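Local coordinates for protein shikimate kinase (Aquifex aeolicus, PDB 2PT5) that probably phosphorylates the 3-hydroxyl group of shikimate with ATP and magnesium, the fifth of seven steps toward chorismate, at residues E151-V154 against K155-L159; F60-L63 against K64-E68; P122-E125 against I126-L129; I99-P102 against F103-L107. One frame throughout, in Å; residues are numbered along the deposited sequence.

Contact 1: residues E151-V154 against K155-L159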
ATOM      1  N   GLU A 151     -14.656  -1.047  -7.264  1.00 44.73           N
ATOM      2  CA  GLU A 151     -15.222   0.043  -8.055  1.00 45.97           C
ATOM      3  C   GLU A 151     -15.841   1.124  -7.186  1.00 46.57           C
ATOM      4  O   GLU A 151     -15.813   2.301  -7.541  1.00 42.24           O
ATOM      5  CB  GLU A 151     -16.267  -0.479  -9.050  1.00 55.58           C
ATOM      6  CG  GLU A 151     -17.364  -1.348  -8.444  1.00 66.74           C
ATOM      7  CD  GLU A 151     -16.923  -2.788  -8.233  1.00 72.71           C
ATOM      8  OE1 GLU A 151     -17.769  -3.619  -7.827  1.00 74.42           O
ATOM      9  OE2 GLU A 151     -15.733  -3.089  -8.477  1.00 72.82           O
ATOM     10  N   GLU A 152     -16.404   0.727  -6.050  1.00 42.30           N
ATOM     11  CA  GLU A 152     -17.012   1.691  -5.146  1.00 44.55           C
ATOM     12  C   GLU A 152     -15.943   2.518  -4.443  1.00 38.93           C
ATOM     13  O   GLU A 152     -16.135   3.702  -4.183  1.00 34.19           O
ATOM     14  CB  GLU A 152     -17.891   0.975  -4.118  1.00 49.69           C
ATOM     15  CG  GLU A 152     -19.202   0.511  -4.707  1.00 61.36           C
ATOM     16  CD  GLU A 152     -19.896   1.626  -5.464  1.00 67.81           C
ATOM     17  OE1 GLU A 152     -20.111   2.703  -4.864  1.00 71.17           O
ATOM     18  OE2 GLU A 152     -20.218   1.428  -6.656  1.00 71.13           O
ATOM     19  N   VAL A 153     -14.816   1.886  -4.140  1.00 36.10           N
ATOM     20  CA  VAL A 153     -13.717   2.586  -3.485  1.00 36.03           C
ATOM     21  C   VAL A 153     -13.129   3.608  -4.456  1.00 35.29           C
ATOM     22  O   VAL A 153     -12.724   4.693  -4.050  1.00 38.82           O
ATOM     23  CB  VAL A 153     -12.616   1.596  -3.041  1.00 37.13           C
ATOM     24  CG1 VAL A 153     -11.446   2.352  -2.424  1.00 31.55           C
ATOM     25  CG2 VAL A 153     -13.202   0.587  -2.056  1.00 34.97           C
ATOM     26  N   VAL A 154     -13.089   3.259  -5.742  1.00 36.22           N
ATOM     27  CA  VAL A 154     -12.566   4.168  -6.763  1.00 34.20           C
ATOM     28  C   VAL A 154     -13.431   5.428  -6.823  1.00 32.54           C
ATOM     29  O   VAL A 154     -12.910   6.540  -6.883  1.00 34.02           O
ATOM     30  CB  VAL A 154     -12.526   3.497  -8.171  1.00 33.73           C
ATOM     31  CG1 VAL A 154     -12.216   4.527  -9.245  1.00 33.49           C
ATOM     32  CG2 VAL A 154     -11.457   2.411  -8.196  1.00 37.89           C
ATOM     33  N   LYS A 155     -14.751   5.253  -6.812  1.00 31.66           N
ATOM     34  CA  LYS A 155     -15.659   6.398  -6.849  1.00 38.36           C
ATOM     35  C   LYS A 155     -15.410   7.274  -5.629  1.00 37.92           C
ATOM     36  O   LYS A 155     -15.480   8.501  -5.709  1.00 36.54           O
ATOM     37  CB  LYS A 155     -17.118   5.939  -6.845  1.00 35.38           C
ATOM     38  CG  LYS A 155     -17.562   5.264  -8.125  1.00 45.24           C
ATOM     39  CD  LYS A 155     -18.993   4.780  -8.002  1.00 52.15           C
ATOM     40  CE  LYS A 155     -19.458   4.083  -9.263  1.00 59.84           C
ATOM     41  NZ  LYS A 155     -20.829   3.529  -9.078  1.00 65.15           N
ATOM     42  N   GLU A 156     -15.130   6.632  -4.498  1.00 38.34           N
ATOM     43  CA  GLU A 156     -14.849   7.346  -3.258  1.00 37.30           C
ATOM     44  C   GLU A 156     -13.602   8.202  -3.440  1.00 32.76           C
ATOM     45  O   GLU A 156     -13.588   9.389  -3.112  1.00 31.47           O
ATOM     46  CB  GLU A 156     -14.612   6.354  -2.112  1.00 47.02           C
ATOM     47  CG  GLU A 156     -15.865   5.693  -1.544  1.00 55.57           C
ATOM     48  CD  GLU A 156     -15.538   4.577  -0.552  1.00 65.63           C
ATOM     49  OE1 GLU A 156     -14.748   4.815   0.387  1.00 69.53           O
ATOM     50  OE2 GLU A 156     -16.073   3.458  -0.711  1.00 68.75           O
ATOM     51  N   ILE A 157     -12.548   7.593  -3.972  1.00 27.24           N
ATOM     52  CA  ILE A 157     -11.301   8.315  -4.176  1.00 32.32           C
ATOM     53  C   ILE A 157     -11.458   9.456  -5.176  1.00 32.46           C
ATOM     54  O   ILE A 157     -11.027  10.577  -4.915  1.00 31.97           O
ATOM     55  CB  ILE A 157     -10.183   7.363  -4.636  1.00 31.82           C
ATOM     56  CG1 ILE A 157      -9.899   6.337  -3.533  1.00 26.96           C
ATOM     57  CG2 ILE A 157      -8.914   8.155  -4.949  1.00 33.39           C
ATOM     58  CD1 ILE A 157      -9.025   5.200  -3.986  1.00 35.24           C
ATOM     59  N   LEU A 158     -12.073   9.170  -6.321  1.00 34.18           N
ATOM     60  CA  LEU A 158     -12.280  10.201  -7.330  1.00 32.69           C
ATOM     61  C   LEU A 158     -13.005  11.391  -6.708  1.00 37.06           C
ATOM     62  O   LEU A 158     -12.542  12.527  -6.812  1.00 38.26           O
ATOM     63  CB  LEU A 158     -13.084   9.637  -8.509  1.00 28.56           C
ATOM     64  CG  LEU A 158     -12.305   8.598  -9.325  1.00 25.08           C
ATOM     65  CD1 LEU A 158     -13.194   7.984 -10.390  1.00 31.01           C
ATOM     66  CD2 LEU A 158     -11.098   9.281  -9.964  1.00 26.20           C
ATOM     67  N   LEU A 159     -14.129  11.130  -6.044  1.00 35.26           N
ATOM     68  CA  LEU A 159     -14.888  12.209  -5.414  1.00 41.21           C
ATOM     69  C   LEU A 159     -14.037  13.007  -4.433  1.00 42.81           C
ATOM     70  O   LEU A 159     -14.183  14.225  -4.325  1.00 46.25           O
ATOM     71  CB  LEU A 159     -16.133  11.657  -4.708  1.00 43.08           C
ATOM     72  CG  LEU A 159     -17.282  11.270  -5.653  1.00 44.23           C
ATOM     73  CD1 LEU A 159     -18.442  10.679  -4.858  1.00 45.21           C
ATOM     74  CD2 LEU A 159     -17.740  12.501  -6.426  1.00 43.67           C
TER
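The chain of Glu152 bends at its second torsion (chi2 -50°) while that of Lys155 runs extended beyond CG, and the two meet three residues apart along the alpha-helix 150-162 of this P-loop kinase fold. Lys155 NZ reaches Glu152 OE2 at 3.3 Å on the syn side of the carboxylate, 16° out of its plane. This i to i+3 salt bridge is supplemented by the methylenes of Lys155, whose CD passes 3.9 Å from Glu152 OE1. Charge and aliphatic chain thus share one carboxylate on the partly exposed flank of the helix. The inward flank is apolar. Val153 CG1 lies 4.1 Å from Ile157 CD1, the two side chains crossing at a slant, and strand 142-145 meets both through Val144. Val154 and Leu158 instead run side by side in the same direction, with Val154 CG1 touching Leu158 CD1 at 3.8 Å, and they face helix 13-24 through Leu19 on one hand and Ser23 and Leu24 on the other. Regular i to i+4 backbone bonds hold this spacing: Ile157 N reaches Val153 O at 2.9 Å, and Leu158 N reaches Val154 O at 2.8 Å with an N-H...O angle of 176°.

Contact 2: residues F60-L63 against K64-E68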
ATOM      1  N   PHE A  60      12.071   1.297  -0.471  1.00 47.23           N
ATOM      2  CA  PHE A  60      12.003   2.743  -0.343  1.00 47.43           C
ATOM      3  C   PHE A  60      12.699   3.357  -1.562  1.00 47.88           C
ATOM      4  O   PHE A  60      12.235   4.352  -2.121  1.00 46.17           O
ATOM      5  CB  PHE A  60      12.667   3.214   0.950  1.00 47.90           C
ATOM      6  CG  PHE A  60      12.336   4.634   1.314  1.00 45.66           C
ATOM      7  CD1 PHE A  60      11.421   5.368   0.562  1.00 44.71           C
ATOM      8  CD2 PHE A  60      12.940   5.241   2.406  1.00 50.05           C
ATOM      9  CE1 PHE A  60      11.115   6.681   0.886  1.00 37.52           C
ATOM     10  CE2 PHE A  60      12.638   6.558   2.740  1.00 48.05           C
ATOM     11  CZ  PHE A  60      11.724   7.277   1.975  1.00 46.59           C
ATOM     12  N   GLU A  61      13.804   2.748  -1.982  1.00 48.58           N
ATOM     13  CA  GLU A  61      14.535   3.223  -3.153  1.00 50.05           C
ATOM     14  C   GLU A  61      13.616   3.149  -4.363  1.00 47.01           C
ATOM     15  O   GLU A  61      13.527   4.092  -5.157  1.00 43.85           O
ATOM     16  CB  GLU A  61      15.766   2.350  -3.420  1.00 59.77           C
ATOM     17  CG  GLU A  61      16.389   2.588  -4.799  1.00 74.07           C
ATOM     18  CD  GLU A  61      17.457   1.566  -5.171  1.00 81.90           C
ATOM     19  OE1 GLU A  61      17.915   1.590  -6.334  1.00 83.86           O
ATOM     20  OE2 GLU A  61      17.838   0.746  -4.307  1.00 86.81           O
ATOM     21  N   VAL A  62      12.937   2.014  -4.497  1.00 41.28           N
ATOM     22  CA  VAL A  62      12.028   1.798  -5.610  1.00 39.49           C
ATOM     23  C   VAL A  62      10.903   2.827  -5.585  1.00 39.02           C
ATOM     24  O   VAL A  62      10.459   3.299  -6.635  1.00 35.06           O
ATOM     25  CB  VAL A  62      11.430   0.373  -5.567  1.00 38.06           C
ATOM     26  CG1 VAL A  62      10.413   0.201  -6.668  1.00 29.79           C
ATOM     27  CG2 VAL A  62      12.546  -0.659  -5.715  1.00 43.20           C
ATOM     28  N   LEU A  63      10.448   3.172  -4.384  1.00 36.39           N
ATOM     29  CA  LEU A  63       9.379   4.142  -4.238  1.00 37.40           C
ATOM     30  C   LEU A  63       9.825   5.473  -4.817  1.00 40.10           C
ATOM     31  O   LEU A  63       9.104   6.087  -5.610  1.00 39.33           O
ATOM     32  CB  LEU A  63       9.014   4.327  -2.765  1.00 34.49           C
ATOM     33  CG  LEU A  63       7.989   5.421  -2.477  1.00 36.42           C
ATOM     34  CD1 LEU A  63       6.664   5.072  -3.155  1.00 37.38           C
ATOM     35  CD2 LEU A  63       7.803   5.566  -0.958  1.00 41.59           C
ATOM     36  N   LYS A  64      11.014   5.919  -4.415  1.00 39.83           N
ATOM     37  CA  LYS A  64      11.549   7.183  -4.902  1.00 42.76           C
ATOM     38  C   LYS A  64      11.716   7.186  -6.422  1.00 38.74           C
ATOM     39  O   LYS A  64      11.295   8.129  -7.089  1.00 39.97           O
ATOM     40  CB  LYS A  64      12.893   7.500  -4.242  1.00 43.97           C
ATOM     41  CG  LYS A  64      12.845   7.670  -2.734  1.00 45.09           C
ATOM     42  CD  LYS A  64      13.933   8.642  -2.292  1.00 51.52           C
ATOM     43  CE  LYS A  64      14.405   8.376  -0.870  1.00 56.82           C
ATOM     44  NZ  LYS A  64      15.126   7.074  -0.770  1.00 59.26           N
ATOM     45  N   ASP A  65      12.320   6.134  -6.966  1.00 37.83           N
ATOM     46  CA  ASP A  65      12.520   6.034  -8.413  1.00 38.96           C
ATOM     47  C   ASP A  65      11.189   6.139  -9.174  1.00 39.08           C
ATOM     48  O   ASP A  65      11.081   6.842 -10.185  1.00 37.88           O
ATOM     49  CB  ASP A  65      13.221   4.714  -8.759  1.00 46.55           C
ATOM     50  CG  ASP A  65      14.657   4.660  -8.251  1.00 52.74           C
ATOM     51  OD1 ASP A  65      15.355   3.662  -8.536  1.00 54.42           O
ATOM     52  OD2 ASP A  65      15.089   5.617  -7.568  1.00 54.89           O
ATOM     53  N   LEU A  66      10.177   5.429  -8.687  1.00 37.88           N
ATOM     54  CA  LEU A  66       8.845   5.455  -9.292  1.00 37.86           C
ATOM     55  C   LEU A  66       8.246   6.866  -9.201  1.00 36.94           C
ATOM     56  O   LEU A  66       7.499   7.303 -10.087  1.00 36.92           O
ATOM     57  CB  LEU A  66       7.927   4.456  -8.566  1.00 28.83           C
ATOM     58  CG  LEU A  66       7.808   3.000  -9.053  1.00 35.90           C
ATOM     59  CD1 LEU A  66       9.150   2.418  -9.442  1.00 35.74           C
ATOM     60  CD2 LEU A  66       7.167   2.167  -7.948  1.00 31.61           C
ATOM     61  N   SER A  67       8.583   7.569  -8.122  1.00 39.50           N
ATOM     62  CA  SER A  67       8.087   8.919  -7.875  1.00 41.74           C
ATOM     63  C   SER A  67       8.730   9.994  -8.748  1.00 42.90           C
ATOM     64  O   SER A  67       8.435  11.179  -8.589  1.00 40.24           O
ATOM     65  CB  SER A  67       8.276   9.285  -6.405  1.00 41.39           C
ATOM     66  OG  SER A  67       7.548   8.400  -5.576  1.00 44.96           O
ATOM     67  N   GLU A  68       9.624   9.596  -9.648  1.00 43.28           N
ATOM     68  CA  GLU A  68      10.232  10.573 -10.542  1.00 48.42           C
ATOM     69  C   GLU A  68       9.155  10.953 -11.551  1.00 47.38           C
ATOM     70  O   GLU A  68       9.124  12.079 -12.050  1.00 47.25           O
ATOM     71  CB  GLU A  68      11.460   9.990 -11.248  1.00 48.90           C
ATOM     72  CG  GLU A  68      12.688   9.928 -10.345  1.00 57.51           C
ATOM     73  CD  GLU A  68      13.120  11.304  -9.852  1.00 61.48           C
ATOM     74  OE1 GLU A  68      13.658  12.082 -10.666  1.00 65.40           O
ATOM     75  OE2 GLU A  68      12.915  11.612  -8.655  1.00 60.97           O
TER
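Leu63 O is gripped twice by Ser67, through the hydroxyl OG at 2.8 Å and the amide N at 3.0 Å, where the alpha-helix 52-66 of the P-loop kinase fold runs out. The hydroxyl stands above the carbonyl plane, 40° out of it. Ser67 OG also bonds to Tyr4 OH, which ties this last turn to strand 2-6. One helical turn back, Phe60 and Lys64 form a cation-pi pair: NZ of Lys64 sits 4.1 Å from the centroid of the Phe60 ring, only 3° off its normal. The bend at chi4 (67°) turns NZ over the ring centre, while CE, placed by the torsions before it, lies over the same face and adds a CH-pi contact. With an alanine here in place of Lys64 the ammonium and methylenes over that ring face are gone, and the Phe60 ring would probably be freer to turn on that side. On another flank the carboxylates of Glu61 and Asp65 come close; Arg38 forms a salt bridge with Glu61 and probably eases the repulsion. Val62, which packs on helix 31-39, and Leu66, which packs on Ile74 of strand 72-75, lie side by side, Val62 CG1 3.8 Å from Leu66 CD1.

Contact 3: residues P122-E125 against I126-L129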
ATOM      1  N   PRO A 122      -2.064 -17.369  15.794  1.00 40.89           N
ATOM      2  CA  PRO A 122      -2.424 -16.868  17.124  1.00 38.74           C
ATOM      3  C   PRO A 122      -2.715 -15.371  17.013  1.00 38.07           C
ATOM      4  O   PRO A 122      -2.035 -14.667  16.281  1.00 31.58           O
ATOM      5  CB  PRO A 122      -1.175 -17.163  17.949  1.00 43.86           C
ATOM      6  CG  PRO A 122      -0.613 -18.391  17.274  1.00 42.49           C
ATOM      7  CD  PRO A 122      -0.744 -18.024  15.816  1.00 42.91           C
ATOM      8  N   LEU A 123      -3.730 -14.904  17.731  1.00 33.96           N
ATOM      9  CA  LEU A 123      -4.139 -13.502  17.703  1.00 37.04           C
ATOM     10  C   LEU A 123      -3.075 -12.472  18.110  1.00 38.71           C
ATOM     11  O   LEU A 123      -2.886 -11.466  17.425  1.00 33.30           O
ATOM     12  CB  LEU A 123      -5.369 -13.306  18.596  1.00 30.43           C
ATOM     13  CG  LEU A 123      -5.856 -11.865  18.791  1.00 37.77           C
ATOM     14  CD1 LEU A 123      -6.515 -11.360  17.506  1.00 36.52           C
ATOM     15  CD2 LEU A 123      -6.850 -11.814  19.946  1.00 40.33           C
ATOM     16  N   ASP A 124      -2.405 -12.718  19.232  1.00 43.05           N
ATOM     17  CA  ASP A 124      -1.394 -11.796  19.750  1.00 49.65           C
ATOM     18  C   ASP A 124      -0.209 -11.626  18.806  1.00 51.69           C
ATOM     19  O   ASP A 124       0.532 -10.647  18.882  1.00 51.88           O
ATOM     20  CB  ASP A 124      -0.917 -12.287  21.117  1.00 59.24           C
ATOM     21  CG  ASP A 124      -2.070 -12.485  22.091  1.00 66.99           C
ATOM     22  OD1 ASP A 124      -2.749 -11.489  22.425  1.00 70.15           O
ATOM     23  OD2 ASP A 124      -2.305 -13.640  22.512  1.00 71.52           O
ATOM     24  N   GLU A 125      -0.053 -12.585  17.902  1.00 55.85           N
ATOM     25  CA  GLU A 125       1.022 -12.570  16.924  1.00 56.86           C
ATOM     26  C   GLU A 125       0.875 -11.401  15.937  1.00 52.63           C
ATOM     27  O   GLU A 125       1.868 -10.945  15.370  1.00 51.54           O
ATOM     28  CB  GLU A 125       1.014 -13.888  16.143  1.00 62.45           C
ATOM     29  CG  GLU A 125       2.381 -14.372  15.668  1.00 73.90           C
ATOM     30  CD  GLU A 125       3.133 -15.129  16.746  1.00 79.26           C
ATOM     31  OE1 GLU A 125       2.552 -16.088  17.294  1.00 82.49           O
ATOM     32  OE2 GLU A 125       4.297 -14.777  17.043  1.00 82.10           O
ATOM     33  N   ILE A 126      -0.355 -10.914  15.743  1.00 45.42           N
ATOM     34  CA  ILE A 126      -0.609  -9.836  14.779  1.00 43.02           C
ATOM     35  C   ILE A 126      -1.565  -8.705  15.186  1.00 40.56           C
ATOM     36  O   ILE A 126      -1.778  -7.774  14.405  1.00 32.48           O
ATOM     37  CB  ILE A 126      -1.168 -10.413  13.461  1.00 45.10           C
ATOM     38  CG1 ILE A 126      -2.566 -10.977  13.710  1.00 46.63           C
ATOM     39  CG2 ILE A 126      -0.235 -11.492  12.915  1.00 45.75           C
ATOM     40  CD1 ILE A 126      -3.137 -11.787  12.568  1.00 51.57           C
ATOM     41  N   LYS A 127      -2.152  -8.764  16.379  1.00 36.44           N
ATOM     42  CA  LYS A 127      -3.087  -7.700  16.773  1.00 34.66           C
ATOM     43  C   LYS A 127      -2.402  -6.353  16.992  1.00 32.91           C
ATOM     44  O   LYS A 127      -2.900  -5.315  16.564  1.00 29.43           O
ATOM     45  CB  LYS A 127      -3.860  -8.096  18.042  1.00 32.57           C
ATOM     46  CG  LYS A 127      -4.924  -7.088  18.438  1.00 33.28           C
ATOM     47  CD  LYS A 127      -5.936  -7.673  19.432  1.00 34.40           C
ATOM     48  CE  LYS A 127      -5.266  -8.208  20.708  1.00 35.07           C
ATOM     49  NZ  LYS A 127      -4.607  -7.138  21.518  1.00 39.15           N
ATOM     50  N   ASN A 128      -1.254  -6.375  17.653  1.00 26.63           N
ATOM     51  CA  ASN A 128      -0.517  -5.147  17.931  1.00 33.65           C
ATOM     52  C   ASN A 128       0.028  -4.507  16.649  1.00 33.48           C
ATOM     53  O   ASN A 128      -0.002  -3.279  16.487  1.00 29.79           O
ATOM     54  CB  ASN A 128       0.631  -5.449  18.905  1.00 36.46           C
ATOM     55  CG  ASN A 128       1.317  -4.190  19.418  1.00 41.85           C
ATOM     56  OD1 ASN A 128       2.201  -3.634  18.765  1.00 49.37           O
ATOM     57  ND2 ASN A 128       0.901  -3.730  20.591  1.00 46.79           N
ATOM     58  N   LEU A 129       0.511  -5.340  15.734  1.00 31.98           N
ATOM     59  CA  LEU A 129       1.061  -4.836  14.486  1.00 31.91           C
ATOM     60  C   LEU A 129      -0.053  -4.186  13.663  1.00 31.85           C
ATOM     61  O   LEU A 129       0.131  -3.113  13.082  1.00 32.09           O
ATOM     62  CB  LEU A 129       1.736  -5.977  13.707  1.00 37.05           C
ATOM     63  CG  LEU A 129       2.705  -5.575  12.588  1.00 43.61           C
ATOM     64  CD1 LEU A 129       3.738  -4.587  13.124  1.00 41.07           C
ATOM     65  CD2 LEU A 129       3.397  -6.814  12.035  1.00 48.23           C
TER
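Leu123 and Lys127 cross at a slant, the leucine methyls meeting the aliphatic part of the lysine chain. Leu123 CD2 approaches Lys127 CE at 4.0 Å, and Leu123 CD1 lies 4.2 Å from Lys127 CD, so the contact is made by methylenes and not by the ammonium. The bend at chi3 of Lys127 (57°) carries CE against the leucine; that at chi4 turns NZ off it. Lys127 NZ stays 4.8 Å from Asp124 OD1, at which distance any attraction is probably weak; the charged atoms are not in contact. Behind these side chains, Leu123 O takes two amides. Lys127 N reaches it at 3.0 Å in a bond bent at the hydrogen (135°), and Ile126 N at 3.1 Å from above the carbonyl plane. Ile126 turns elsewhere: its CG1 stands between the backbone N and the carbonyl carbon, and the side chain faces helix 103-109. No buried residue takes part, in keeping with a surface turn. Residues 123-125 have helical backbone angles without the regular bonds, and with Leu123 O accepting both amides they form a helical-type turn. Ile126 follows at the N-cap of helix 127-137, probably at or near the end of the segment that in shikimate kinases forms the lid over the active site.

Contact 4: residues I99-P102 against F103-L107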
ATOM      1  N   ILE A  99      -6.655   3.104   2.218  1.00 31.30           N
ATOM      2  CA  ILE A  99      -7.820   2.269   1.967  1.00 31.29           C
ATOM      3  C   ILE A  99      -7.942   1.437   3.238  1.00 34.52           C
ATOM      4  O   ILE A  99      -7.234   0.444   3.436  1.00 25.96           O
ATOM      5  CB  ILE A  99      -7.598   1.380   0.742  1.00 30.01           C
ATOM      6  CG1 ILE A  99      -7.373   2.270  -0.485  1.00 32.06           C
ATOM      7  CG2 ILE A  99      -8.792   0.471   0.546  1.00 24.75           C
ATOM      8  CD1 ILE A  99      -6.926   1.514  -1.737  1.00 37.73           C
ATOM      9  N   ASP A 100      -8.851   1.881   4.095  1.00 37.14           N
ATOM     10  CA  ASP A 100      -9.085   1.296   5.411  1.00 35.07           C
ATOM     11  C   ASP A 100     -10.071   0.134   5.513  1.00 34.00           C
ATOM     12  O   ASP A 100     -11.206   0.239   5.066  1.00 31.37           O
ATOM     13  CB  ASP A 100      -9.561   2.419   6.339  1.00 34.83           C
ATOM     14  CG  ASP A 100      -9.554   2.023   7.801  1.00 35.80           C
ATOM     15  OD1 ASP A 100     -10.349   2.608   8.562  1.00 42.06           O
ATOM     16  OD2 ASP A 100      -8.747   1.153   8.190  1.00 36.40           O
ATOM     17  N   ILE A 101      -9.621  -0.970   6.105  1.00 30.18           N
ATOM     18  CA  ILE A 101     -10.479  -2.127   6.352  1.00 33.80           C
ATOM     19  C   ILE A 101     -10.379  -2.430   7.849  1.00 33.80           C
ATOM     20  O   ILE A 101      -9.301  -2.315   8.446  1.00 28.68           O
ATOM     21  CB  ILE A 101     -10.037  -3.394   5.575  1.00 36.06           C
ATOM     22  CG1 ILE A 101      -8.551  -3.660   5.805  1.00 37.29           C
ATOM     23  CG2 ILE A 101     -10.373  -3.244   4.093  1.00 36.17           C
ATOM     24  CD1 ILE A 101      -8.063  -4.962   5.187  1.00 41.71           C
ATOM     25  N   PRO A 102     -11.504  -2.804   8.480  1.00 30.62           N
ATOM     26  CA  PRO A 102     -11.557  -3.126   9.911  1.00 31.81           C
ATOM     27  C   PRO A 102     -10.820  -4.423  10.245  1.00 32.10           C
ATOM     28  O   PRO A 102     -10.581  -5.254   9.366  1.00 33.11           O
ATOM     29  CB  PRO A 102     -13.056  -3.215  10.185  1.00 33.35           C
ATOM     30  CG  PRO A 102     -13.601  -3.723   8.876  1.00 35.87           C
ATOM     31  CD  PRO A 102     -12.839  -2.901   7.865  1.00 31.69           C
ATOM     32  N   PHE A 103     -10.467  -4.600  11.516  1.00 28.31           N
ATOM     33  CA  PHE A 103      -9.724  -5.789  11.934  1.00 30.03           C
ATOM     34  C   PHE A 103     -10.360  -7.105  11.501  1.00 29.11           C
ATOM     35  O   PHE A 103      -9.655  -8.004  11.064  1.00 28.85           O
ATOM     36  CB  PHE A 103      -9.524  -5.794  13.458  1.00 30.51           C
ATOM     37  CG  PHE A 103      -8.530  -6.832  13.954  1.00 33.47           C
ATOM     38  CD1 PHE A 103      -7.229  -6.880  13.445  1.00 32.13           C
ATOM     39  CD2 PHE A 103      -8.872  -7.714  14.983  1.00 32.09           C
ATOM     40  CE1 PHE A 103      -6.280  -7.786  13.955  1.00 29.03           C
ATOM     41  CE2 PHE A 103      -7.930  -8.623  15.500  1.00 29.87           C
ATOM     42  CZ  PHE A 103      -6.633  -8.655  14.984  1.00 30.79           C
ATOM     43  N   GLU A 104     -11.683  -7.227  11.610  1.00 32.29           N
ATOM     44  CA  GLU A 104     -12.338  -8.478  11.228  1.00 31.16           C
ATOM     45  C   GLU A 104     -12.156  -8.805   9.740  1.00 34.14           C
ATOM     46  O   GLU A 104     -12.032  -9.973   9.374  1.00 36.16           O
ATOM     47  CB  GLU A 104     -13.840  -8.464  11.595  1.00 28.44           C
ATOM     48  CG  GLU A 104     -14.688  -7.485  10.795  1.00 28.25           C
ATOM     49  CD  GLU A 104     -14.835  -6.139  11.467  1.00 32.94           C
ATOM     50  OE1 GLU A 104     -14.019  -5.813  12.363  1.00 33.64           O
ATOM     51  OE2 GLU A 104     -15.763  -5.398  11.087  1.00 36.08           O
ATOM     52  N   VAL A 105     -12.132  -7.785   8.886  1.00 32.07           N
ATOM     53  CA  VAL A 105     -11.951  -8.002   7.449  1.00 31.02           C
ATOM     54  C   VAL A 105     -10.505  -8.412   7.179  1.00 32.50           C
ATOM     55  O   VAL A 105     -10.232  -9.327   6.400  1.00 31.43           O
ATOM     56  CB  VAL A 105     -12.268  -6.729   6.644  1.00 30.08           C
ATOM     57  CG1 VAL A 105     -11.845  -6.910   5.191  1.00 30.42           C
ATOM     58  CG2 VAL A 105     -13.764  -6.427   6.723  1.00 35.39           C
ATOM     59  N   PHE A 106      -9.588  -7.707   7.831  1.00 34.29           N
ATOM     60  CA  PHE A 106      -8.152  -7.952   7.736  1.00 30.37           C
ATOM     61  C   PHE A 106      -7.880  -9.414   8.058  1.00 32.00           C
ATOM     62  O   PHE A 106      -7.185 -10.118   7.325  1.00 34.18           O
ATOM     63  CB  PHE A 106      -7.439  -7.051   8.752  1.00 29.89           C
ATOM     64  CG  PHE A 106      -6.014  -7.438   9.040  1.00 33.19           C
ATOM     65  CD1 PHE A 106      -4.991  -7.124   8.148  1.00 34.68           C
ATOM     66  CD2 PHE A 106      -5.689  -8.070  10.234  1.00 37.16           C
ATOM     67  CE1 PHE A 106      -3.664  -7.429   8.446  1.00 34.15           C
ATOM     68  CE2 PHE A 106      -4.369  -8.379  10.543  1.00 35.57           C
ATOM     69  CZ  PHE A 106      -3.352  -8.055   9.646  1.00 31.76           C
ATOM     70  N   LEU A 107      -8.460  -9.862   9.160  1.00 31.47           N
ATOM     71  CA  LEU A 107      -8.291 -11.224   9.641  1.00 30.72           C
ATOM     72  C   LEU A 107      -8.773 -12.268   8.643  1.00 35.45           C
ATOM     73  O   LEU A 107      -8.130 -13.292   8.453  1.00 32.89           O
ATOM     74  CB  LEU A 107      -9.046 -11.380  10.956  1.00 32.29           C
ATOM     75  CG  LEU A 107      -8.299 -11.795  12.221  1.00 36.15           C
ATOM     76  CD1 LEU A 107      -6.881 -11.275  12.225  1.00 34.99           C
ATOM     77  CD2 LEU A 107      -9.083 -11.277  13.418  1.00 31.03           C
TER
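The backbone leaves strand 95-100 extended, stays so through Pro102 (psi 161°) and turns helical at Phe103, with Pro102 at the N-cap of helix 103-109, its carbonyl O accepting Phe106 N at 3.1 Å in a straight bond (171°) and Val105 N in a weak, bent one. Against this first turn, the proline ring meets two side chains. Pro102 CG presses on Val105 CG2 at 3.5 Å, tighter than usual van der Waals contact, and Glu104 bends back across the same ring, its OE2 3.5 Å from Pro102 CG and its OE1 3.5 Å from Pro102 CB. This is the strand-to-helix junction of a P-loop kinase fold, at the end of an inner strand of the parallel sheet, between 2-6 and 142-145, and Ile101 here touches Cys10 of the predicted ATP-binding loop. Ile101 carries its CG1 between the backbone N and the carbonyl carbon (chi1 51°), which sends CD1 to within 3.9 Å of Phe106 CA, while its CB lies 4.0 Å from Val105 CG1, the two side chains crossing at about a right angle. A glycine in place of Pro102 would probably leave the Val105 methyl and the Glu104 carboxylate without the ring they pack on and let the backbone turn more freely before the helix. Phe106 directs its ring away from the junction, toward Phe8 and Phe130, and Phe103 meets Phe130 edge-to-face.

Overall arrangement
Contact 1 lies within helix 150-162, contact 2 at the C-terminal end of helix 52-66, their centres 25 Å apart; both are partly buried, with an apolar flank inward and a lysine paired to a carboxylate on the exposed flank in contact 1, and to an aromatic face beside helix 84-91 in contact 2. In contact 4 the N-cap carbonyl serves the first helical turn; in contact 3 a carbonyl holds the turn that precedes the helix. Contact 4 is partly buried beside the predicted nucleotide loop, whereas contact 3 is at the surface. These two touch: Leu123 CD1 packs on Phe103 CE2 at 3.7 Å, and Ile126 CD1 on Leu107 CD1. Contact 2 lies across the chain's centre from both.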